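Local atomic coordinates of uncharacterized protein (Streptococcus pneumoniae, PDB entry 3LFT), a protein that binds L-tryptophan and is probably the substrate-binding component of an ABC transporter that captures this amino acid for uptake. Residues S114-A119 against V151-A156; E124-L129 against P215-A220. All blocks are in the same frame, centred on the assembly; numbering follows the deposited sequence.

Contact 1 (S114-A119 against V151-A156); sequences SDHNPA and VEEFKA. With TRP (tryptophan), chain C.
His116 and Glu153 meet through one hydrogen bond, from NE2 of the imidazole to OE1 of the carboxylate, 3.1 Å long and bent to 144° at the hydrogen. The carboxylate oxygen comes to the ring edge but lies 23° out of the ring plane, and it receives the N-H with its syn lone pair. The imidazole and carboxylate planes are turned 38° against each other. Each side chain reaches across the gap: His116 has CG anti to the backbone N, while Glu153 is extended beyond CG. A water reinforces the link, donating to Asn117 O and, at 2.7 Å, to Glu153 OE1, so that this one oxygen accepts two hydrogen bonds and ties the helix to both ring and backbone of 114-119.

Farther along, the contact becomes apolar. Ala119 CB lies 3.9 Å from Phe154 CA and 4.2 Å from Phe154 CB, touching the base of that side chain. On the ligand side, Asp115 OD2 accepts a 2.7 Å hydrogen bond from the amino N of the bound tryptophan, consistent with charge pairing to an ammonium group.

The segment 114-119 leaves strand 110-115 of the six-stranded parallel sheet and enters helix 119-129, with Pro118 as N-cap. Helix 145-160 flanks this passage, its Phe154 packing on helix 119-129 and stacking with Trp191 of strand 189-192.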
ATOM      1  N   SER A 114      -5.242   3.354  -7.673  1.00  5.74           N
ATOM      2  CA  SER A 114      -3.855   2.920  -7.571  1.00  5.95           C
ATOM      3  C   SER A 114      -3.028   3.921  -6.782  1.00  5.84           C
ATOM      4  O   SER A 114      -3.119   5.136  -7.043  1.00  6.55           O
ATOM      5  CB  SER A 114      -3.273   2.793  -8.985  1.00  6.22           C
ATOM      6  OG  SER A 114      -1.864   2.599  -8.958  1.00  7.64           O
ATOM      7  N   ASP A 115      -2.256   3.425  -5.801  1.00  5.67           N
ATOM      8  CA  ASP A 115      -1.342   4.249  -5.002  1.00  5.57           C
ATOM      9  C   ASP A 115       0.100   4.010  -5.439  1.00  5.71           C
ATOM     10  O   ASP A 115       0.762   3.049  -5.014  1.00  6.65           O
ATOM     11  CB  ASP A 115      -1.548   3.962  -3.494  1.00  6.49           C
ATOM     12  CG  ASP A 115      -1.490   2.481  -3.120  1.00  6.78           C
ATOM     13  OD1 ASP A 115      -1.930   1.619  -3.911  1.00  6.34           O
ATOM     14  OD2 ASP A 115      -1.075   2.184  -1.956  1.00  6.32           O
ATOM     15  N   HIS A 116       0.587   4.877  -6.328  1.00  6.31           N
ATOM     16  CA  HIS A 116       1.958   4.821  -6.817  1.00  6.32           C
ATOM     17  C   HIS A 116       2.930   5.326  -5.748  1.00  6.69           C
ATOM     18  O   HIS A 116       2.734   6.398  -5.171  1.00  8.21           O
ATOM     19  CB  HIS A 116       2.070   5.693  -8.075  1.00  7.50           C
ATOM     20  CG  HIS A 116       3.451   5.739  -8.645  1.00  8.58           C
ATOM     21  ND1 HIS A 116       4.316   6.794  -8.435  1.00 11.59           N
ATOM     22  CD2 HIS A 116       4.129   4.838  -9.391  1.00 12.16           C
ATOM     23  CE1 HIS A 116       5.470   6.535  -9.030  1.00 12.49           C
ATOM     24  NE2 HIS A 116       5.381   5.358  -9.613  1.00 13.78           N
ATOM     25  N   ASN A 117       3.983   4.572  -5.474  1.00  5.75           N
ATOM     26  CA  ASN A 117       4.947   4.997  -4.460  1.00  6.29           C
ATOM     27  C   ASN A 117       5.853   6.132  -4.917  1.00  6.39           C
ATOM     28  O   ASN A 117       6.484   6.022  -5.968  1.00  5.82           O
ATOM     29  CB  ASN A 117       5.824   3.825  -4.026  1.00  5.41           C
ATOM     30  CG  ASN A 117       6.676   4.181  -2.814  1.00  4.75           C
ATOM     31  OD1 ASN A 117       6.113   4.599  -1.771  1.00  5.23           O
ATOM     32  ND2 ASN A 117       7.998   4.058  -2.920  1.00  5.30           N
ATOM     33  N   PRO A 118       5.935   7.232  -4.137  1.00  6.02           N
ATOM     34  CA  PRO A 118       6.739   8.383  -4.582  1.00  6.57           C
ATOM     35  C   PRO A 118       8.220   8.178  -4.264  1.00  7.00           C
ATOM     36  O   PRO A 118       8.795   8.787  -3.348  1.00  6.53           O
ATOM     37  CB  PRO A 118       6.132   9.563  -3.817  1.00  7.32           C
ATOM     38  CG  PRO A 118       5.495   8.986  -2.660  1.00  8.72           C
ATOM     39  CD  PRO A 118       5.081   7.571  -2.985  1.00  6.35           C
ATOM     40  N   ALA A 119       8.840   7.316  -5.061  1.00  6.56           N
ATOM     41  CA  ALA A 119      10.215   6.928  -4.826  1.00  6.82           C
ATOM     42  C   ALA A 119      11.193   8.095  -4.900  1.00  6.30           C
ATOM     43  O   ALA A 119      12.091   8.194  -4.072  1.00  5.40           O
ATOM     44  CB  ALA A 119      10.627   5.827  -5.801  1.00  7.99           C
ATOM     45  N   VAL A 151      10.538  -1.625  -5.680  1.00  6.66           N
ATOM     46  CA  VAL A 151      11.954  -1.830  -5.425  1.00  7.74           C
ATOM     47  C   VAL A 151      12.804  -1.439  -6.645  1.00  7.18           C
ATOM     48  O   VAL A 151      13.804  -0.745  -6.496  1.00  7.74           O
ATOM     49  CB  VAL A 151      12.231  -3.288  -4.965  1.00  7.23           C
ATOM     50  CG1 VAL A 151      13.745  -3.535  -4.864  1.00  9.26           C
ATOM     51  CG2 VAL A 151      11.581  -3.530  -3.624  1.00  8.79           C
ATOM     52  N   GLU A 152      12.371  -1.839  -7.841  1.00  6.47           N
ATOM     53  CA  GLU A 152      13.056  -1.464  -9.088  1.00  7.49           C
ATOM     54  C   GLU A 152      13.136   0.058  -9.222  1.00  7.42           C
ATOM     55  O   GLU A 152      14.215   0.600  -9.474  1.00  8.06           O
ATOM     56  CB  GLU A 152      12.356  -2.060 -10.311  1.00  7.43           C
ATOM     57  CG  GLU A 152      12.461  -3.578 -10.443  1.00  9.87           C
ATOM     58  CD  GLU A 152      11.486  -4.148 -11.467  1.00 12.20           C
ATOM     59  OE1 GLU A 152      10.648  -3.387 -12.002  1.00 14.12           O
ATOM     60  OE2 GLU A 152      11.558  -5.363 -11.741  1.00 13.46           O
ATOM     61  N   GLU A 153      12.005   0.748  -9.053  1.00  7.07           N
ATOM     62  CA  GLU A 153      11.961   2.198  -9.246  1.00  7.23           C
ATOM     63  C   GLU A 153      12.786   2.928  -8.195  1.00  7.78           C
ATOM     64  O   GLU A 153      13.518   3.869  -8.493  1.00  8.05           O
ATOM     65  CB  GLU A 153      10.503   2.683  -9.256  1.00  7.64           C
ATOM     66  CG  GLU A 153       9.704   2.223 -10.477  1.00  9.39           C
ATOM     67  CD  GLU A 153       8.341   2.883 -10.584  1.00 12.40           C
ATOM     68  OE1 GLU A 153       8.128   3.963  -9.973  1.00 11.91           O
ATOM     69  OE2 GLU A 153       7.488   2.313 -11.301  1.00 12.84           O
ATOM     70  N   PHE A 154      12.673   2.487  -6.950  1.00  7.79           N
ATOM     71  CA  PHE A 154      13.427   3.095  -5.863  1.00  7.55           C
ATOM     72  C   PHE A 154      14.929   2.936  -6.060  1.00  7.61           C
ATOM     73  O   PHE A 154      15.680   3.873  -5.879  1.00  7.77           O
ATOM     74  CB  PHE A 154      12.954   2.545  -4.500  1.00  6.93           C
ATOM     75  CG  PHE A 154      13.680   3.141  -3.310  1.00  7.32           C
ATOM     76  CD1 PHE A 154      13.221   4.313  -2.717  1.00  6.70           C
ATOM     77  CD2 PHE A 154      14.818   2.528  -2.790  1.00  6.65           C
ATOM     78  CE1 PHE A 154      13.876   4.845  -1.612  1.00  5.96           C
ATOM     79  CE2 PHE A 154      15.474   3.050  -1.678  1.00  5.98           C
ATOM     80  CZ  PHE A 154      15.006   4.234  -1.100  1.00  4.71           C
ATOM     81  N   LYS A 155      15.345   1.743  -6.452  1.00  7.46           N
ATOM     82  CA  LYS A 155      16.768   1.476  -6.674  1.00  7.89           C
ATOM     83  C   LYS A 155      17.322   2.393  -7.766  1.00  7.85           C
ATOM     84  O   LYS A 155      18.424   2.930  -7.642  1.00  7.28           O
ATOM     85  CB  LYS A 155      16.966  -0.007  -7.025  1.00  8.52           C
ATOM     86  CG  LYS A 155      18.390  -0.495  -7.047  1.00 10.81           C
ATOM     87  CD  LYS A 155      18.419  -1.995  -7.350  1.00 13.84           C
ATOM     88  CE  LYS A 155      19.811  -2.490  -7.717  1.00 14.97           C
ATOM     89  NZ  LYS A 155      20.763  -2.461  -6.570  1.00 16.93           N
ATOM     90  N   ALA A 156      16.555   2.588  -8.830  1.00  7.92           N
ATOM     91  CA  ALA A 156      17.016   3.441  -9.926  1.00  7.14           C
ATOM     92  C   ALA A 156      17.231   4.890  -9.456  1.00  7.19           C
ATOM     93  O   ALA A 156      18.271   5.496  -9.721  1.00  7.04           O
ATOM     94  CB  ALA A 156      16.060   3.370 -11.105  1.00  8.11           C
TER
HETATM   95  N   TRP C   1      -0.919  -0.513  -2.408  1.00  8.29           N
HETATM   96  CA  TRP C   1      -0.756  -1.825  -1.714  1.00  8.97           C
HETATM   97  C   TRP C   1      -0.884  -2.942  -2.698  1.00  8.94           C
HETATM   98  O   TRP C   1      -1.155  -4.082  -2.311  1.00  8.77           O
HETATM   99  CB  TRP C   1      -1.786  -1.944  -0.579  1.00  8.71           C
HETATM  100  CG  TRP C   1      -1.602  -0.860   0.453  1.00  7.83           C
HETATM  101  CD1 TRP C   1      -2.328   0.323   0.588  1.00  8.47           C
HETATM  102  CD2 TRP C   1      -0.580  -0.835   1.506  1.00  8.23           C
HETATM  103  NE1 TRP C   1      -1.830   1.051   1.643  1.00  8.55           N
HETATM  104  CE2 TRP C   1      -0.794   0.433   2.209  1.00  8.59           C
HETATM  105  CE3 TRP C   1       0.432  -1.703   1.845  1.00  8.21           C
HETATM  106  CZ2 TRP C   1       0.045   0.741   3.265  1.00  8.72           C
HETATM  107  CZ3 TRP C   1       1.261  -1.358   2.907  1.00  9.20           C
HETATM  108  CH2 TRP C   1       1.052  -0.150   3.602  1.00  8.94           C
HETATM  109  OXT TRP C   1      -0.714  -2.709  -3.903  1.00  8.45           O
HETATM  110  O   HOH W   1       7.561   3.795  -7.320  1.00  9.71           O

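Contact 2 (E124-L129 against P215-A220); sequences ELIKAL and PIYPSA
Helix-on-sheet packing in an alpha/beta lobe brings helix 119-129 over strand 216-218, an outermost strand of a four-stranded parallel sheet. The short segments run nearly antiparallel, at 156°, with axes 10.8 Å apart, and the side chain of Tyr217 points into that spacing and makes every contact of the strand segment with the helix segment. Ile126 supplies the central contact: its CG1 sits 3.5 Å from the centroid of the Tyr217 ring and only 3° off the ring normal, a CH-pi interaction over the middle of one face. The placement follows from chi1 of -66°, which sets CG1 anti to the carbonyl carbon and CG2 anti to the backbone N; CD1 lies higher above the ring, displaced toward Tyr217 CG, 4.2 Å away.

The two leucines meet the tyrosine obliquely. Leu129 CB lies 3.6 Å from Tyr217 OH, and its CD2 is 4.2 Å from Tyr217 CE1; Leu125 CG approaches the same CE1 at 4.4 Å. No hydrogen bond crosses between the segments, yet the buried hydroxyl has a partner in Thr130 OG1, just past the helix, where Thr130 OG1 also bonds to Ile126 O. This holds the phenol end beside the helix terminus.

Leu125 and Leu129 also rest on strand 230-233, while backbone hydrogen bonds from Tyr217 to Ile190 and Val192 join its strand to strand 189-192. Beyond it, Ala220 touches the bound tryptophan and precedes helix 221-224.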
ATOM      1  N   GLU A 124      14.896  11.771  -2.049  1.00  6.36           N
ATOM      2  CA  GLU A 124      15.249  13.150  -1.694  1.00  6.49           C
ATOM      3  C   GLU A 124      15.162  13.356  -0.178  1.00  6.07           C
ATOM      4  O   GLU A 124      16.021  14.006   0.408  1.00  5.91           O
ATOM      5  CB  GLU A 124      14.399  14.172  -2.473  1.00  6.53           C
ATOM      6  CG  GLU A 124      14.751  14.239  -3.966  1.00 11.05           C
ATOM      7  CD  GLU A 124      13.666  14.845  -4.867  1.00 15.42           C
ATOM      8  OE1 GLU A 124      12.483  14.959  -4.461  1.00 17.73           O
ATOM      9  OE2 GLU A 124      14.004  15.185  -6.023  1.00 19.21           O
ATOM     10  N   LEU A 125      14.151  12.777   0.461  1.00  5.67           N
ATOM     11  CA  LEU A 125      13.991  12.910   1.916  1.00  5.44           C
ATOM     12  C   LEU A 125      15.128  12.225   2.671  1.00  5.74           C
ATOM     13  O   LEU A 125      15.658  12.763   3.650  1.00  5.76           O
ATOM     14  CB  LEU A 125      12.644  12.344   2.358  1.00  5.93           C
ATOM     15  CG  LEU A 125      12.304  12.491   3.858  1.00  6.00           C
ATOM     16  CD1 LEU A 125      12.258  13.929   4.351  1.00  8.13           C
ATOM     17  CD2 LEU A 125      10.957  11.789   4.121  1.00  9.15           C
ATOM     18  N   ILE A 126      15.498  11.027   2.217  1.00  5.32           N
ATOM     19  CA  ILE A 126      16.618  10.319   2.829  1.00  5.52           C
ATOM     20  C   ILE A 126      17.912  11.139   2.750  1.00  5.22           C
ATOM     21  O   ILE A 126      18.645  11.253   3.741  1.00  5.82           O
ATOM     22  CB  ILE A 126      16.818   8.928   2.198  1.00  5.16           C
ATOM     23  CG1 ILE A 126      15.598   8.040   2.519  1.00  4.98           C
ATOM     24  CG2 ILE A 126      18.127   8.281   2.713  1.00  5.58           C
ATOM     25  CD1 ILE A 126      15.515   6.758   1.663  1.00  7.92           C
ATOM     26  N   LYS A 127      18.185  11.701   1.572  1.00  5.04           N
ATOM     27  CA  LYS A 127      19.365  12.541   1.362  1.00  5.79           C
ATOM     28  C   LYS A 127      19.353  13.784   2.250  1.00  5.75           C
ATOM     29  O   LYS A 127      20.408  14.214   2.724  1.00  6.42           O
ATOM     30  CB  LYS A 127      19.453  12.973  -0.103  1.00  5.86           C
ATOM     31  CG  LYS A 127      19.710  11.851  -1.084  1.00  7.24           C
ATOM     32  CD  LYS A 127      21.122  11.281  -1.015  1.00  6.97           C
ATOM     33  CE  LYS A 127      22.154  12.295  -1.460  1.00  7.32           C
ATOM     34  NZ  LYS A 127      23.445  11.604  -1.730  1.00  8.51           N
ATOM     35  N   ALA A 128      18.171  14.364   2.470  1.00  5.92           N
ATOM     36  CA  ALA A 128      18.057  15.596   3.249  1.00  6.60           C
ATOM     37  C   ALA A 128      18.089  15.341   4.752  1.00  6.17           C
ATOM     38  O   ALA A 128      18.736  16.085   5.503  1.00  7.23           O
ATOM     39  CB  ALA A 128      16.785  16.327   2.870  1.00  6.68           C
ATOM     40  N   LEU A 129      17.405  14.286   5.185  1.00  6.65           N
ATOM     41  CA  LEU A 129      17.200  14.048   6.603  1.00  6.51           C
ATOM     42  C   LEU A 129      18.338  13.263   7.255  1.00  6.55           C
ATOM     43  O   LEU A 129      18.695  13.507   8.409  1.00  6.43           O
ATOM     44  CB  LEU A 129      15.842  13.353   6.808  1.00  7.12           C
ATOM     45  CG  LEU A 129      15.339  13.125   8.229  1.00  6.76           C
ATOM     46  CD1 LEU A 129      15.225  14.422   9.009  1.00  7.55           C
ATOM     47  CD2 LEU A 129      13.997  12.419   8.170  1.00  6.96           C
ATOM     48  N   PRO A 215      18.026   4.189  11.059  1.00  5.88           N
ATOM     49  CA  PRO A 215      16.738   4.798  10.703  1.00  5.81           C
ATOM     50  C   PRO A 215      15.942   3.917   9.743  1.00  5.04           C
ATOM     51  O   PRO A 215      16.521   3.279   8.852  1.00  5.74           O
ATOM     52  CB  PRO A 215      17.151   6.083   9.993  1.00  5.55           C
ATOM     53  CG  PRO A 215      18.545   5.845   9.537  1.00  7.61           C
ATOM     54  CD  PRO A 215      19.172   4.961  10.556  1.00  5.89           C
ATOM     55  N   ILE A 216      14.626   3.904   9.924  1.00  4.38           N
ATOM     56  CA  ILE A 216      13.703   3.177   9.052  1.00  4.87           C
ATOM     57  C   ILE A 216      12.866   4.194   8.292  1.00  4.55           C
ATOM     58  O   ILE A 216      12.294   5.129   8.890  1.00  4.73           O
ATOM     59  CB  ILE A 216      12.776   2.244   9.846  1.00  4.77           C
ATOM     60  CG1 ILE A 216      13.572   1.323  10.771  1.00  6.07           C
ATOM     61  CG2 ILE A 216      11.933   1.394   8.906  1.00  5.89           C
ATOM     62  CD1 ILE A 216      12.694   0.717  11.885  1.00  6.39           C
ATOM     63  N   TYR A 217      12.800   4.020   6.974  1.00  4.01           N
ATOM     64  CA  TYR A 217      11.954   4.837   6.105  1.00  3.87           C
ATOM     65  C   TYR A 217      10.865   3.939   5.492  1.00  4.39           C
ATOM     66  O   TYR A 217      11.032   3.417   4.379  1.00  4.59           O
ATOM     67  CB  TYR A 217      12.800   5.456   4.999  1.00  4.56           C
ATOM     68  CG  TYR A 217      13.715   6.580   5.430  1.00  3.83           C
ATOM     69  CD1 TYR A 217      13.262   7.899   5.383  1.00  3.99           C
ATOM     70  CD2 TYR A 217      15.032   6.352   5.844  1.00  5.15           C
ATOM     71  CE1 TYR A 217      14.098   8.955   5.715  1.00  4.32           C
ATOM     72  CE2 TYR A 217      15.874   7.429   6.204  1.00  4.47           C
ATOM     73  CZ  TYR A 217      15.384   8.708   6.139  1.00  5.33           C
ATOM     74  OH  TYR A 217      16.190   9.781   6.455  1.00  6.68           O
ATOM     75  N   PRO A 218       9.752   3.739   6.213  1.00  4.11           N
ATOM     76  CA  PRO A 218       8.731   2.778   5.771  1.00  4.77           C
ATOM     77  C   PRO A 218       7.573   3.526   5.119  1.00  4.83           C
ATOM     78  O   PRO A 218       7.110   4.551   5.636  1.00  4.60           O
ATOM     79  CB  PRO A 218       8.301   2.118   7.074  1.00  5.15           C
ATOM     80  CG  PRO A 218       8.406   3.257   8.112  1.00  5.23           C
ATOM     81  CD  PRO A 218       9.474   4.225   7.583  1.00  4.20           C
ATOM     82  N   SER A 219       7.085   3.010   3.989  1.00  4.80           N
ATOM     83  CA  SER A 219       6.128   3.729   3.129  1.00  5.58           C
ATOM     84  C   SER A 219       4.681   3.702   3.588  1.00  5.12           C
ATOM     85  O   SER A 219       3.771   3.351   2.814  1.00  6.35           O
ATOM     86  CB  SER A 219       6.261   3.218   1.690  1.00  5.60           C
ATOM     87  OG  SER A 219       7.588   3.379   1.231  1.00  5.82           O
ATOM     88  N   ALA A 220       4.447   4.071   4.849  1.00  4.33           N
ATOM     89  CA  ALA A 220       3.094   4.296   5.357  1.00  4.35           C
ATOM     90  C   ALA A 220       3.126   5.091   6.632  1.00  3.97           C
ATOM     91  O   ALA A 220       3.988   4.869   7.484  1.00  4.57           O
ATOM     92  CB  ALA A 220       2.382   2.971   5.637  1.00  4.62           C
TER

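How the contacts relate
From the N terminus, the chain passes through 114-119 and directly into helix 119-129, which supplies 124-129. Contact 1 then closes a loop of 31 residues at 151-156, and contact 2 a longer one of 85 residues at 215-220. Because the segments alternate along the chain, the two loops cross rather than nest. Their centres are 13 Å apart and they touch directly: Phe154 CZ packs 3.8 Å from Ile126 CD1, joining helices 145-160 and 119-129. Together they tie the exit from the six-stranded sheet to the four-stranded sheet and its helices, and each holds a residue of the tryptophan pocket, Asp115 or Ala220.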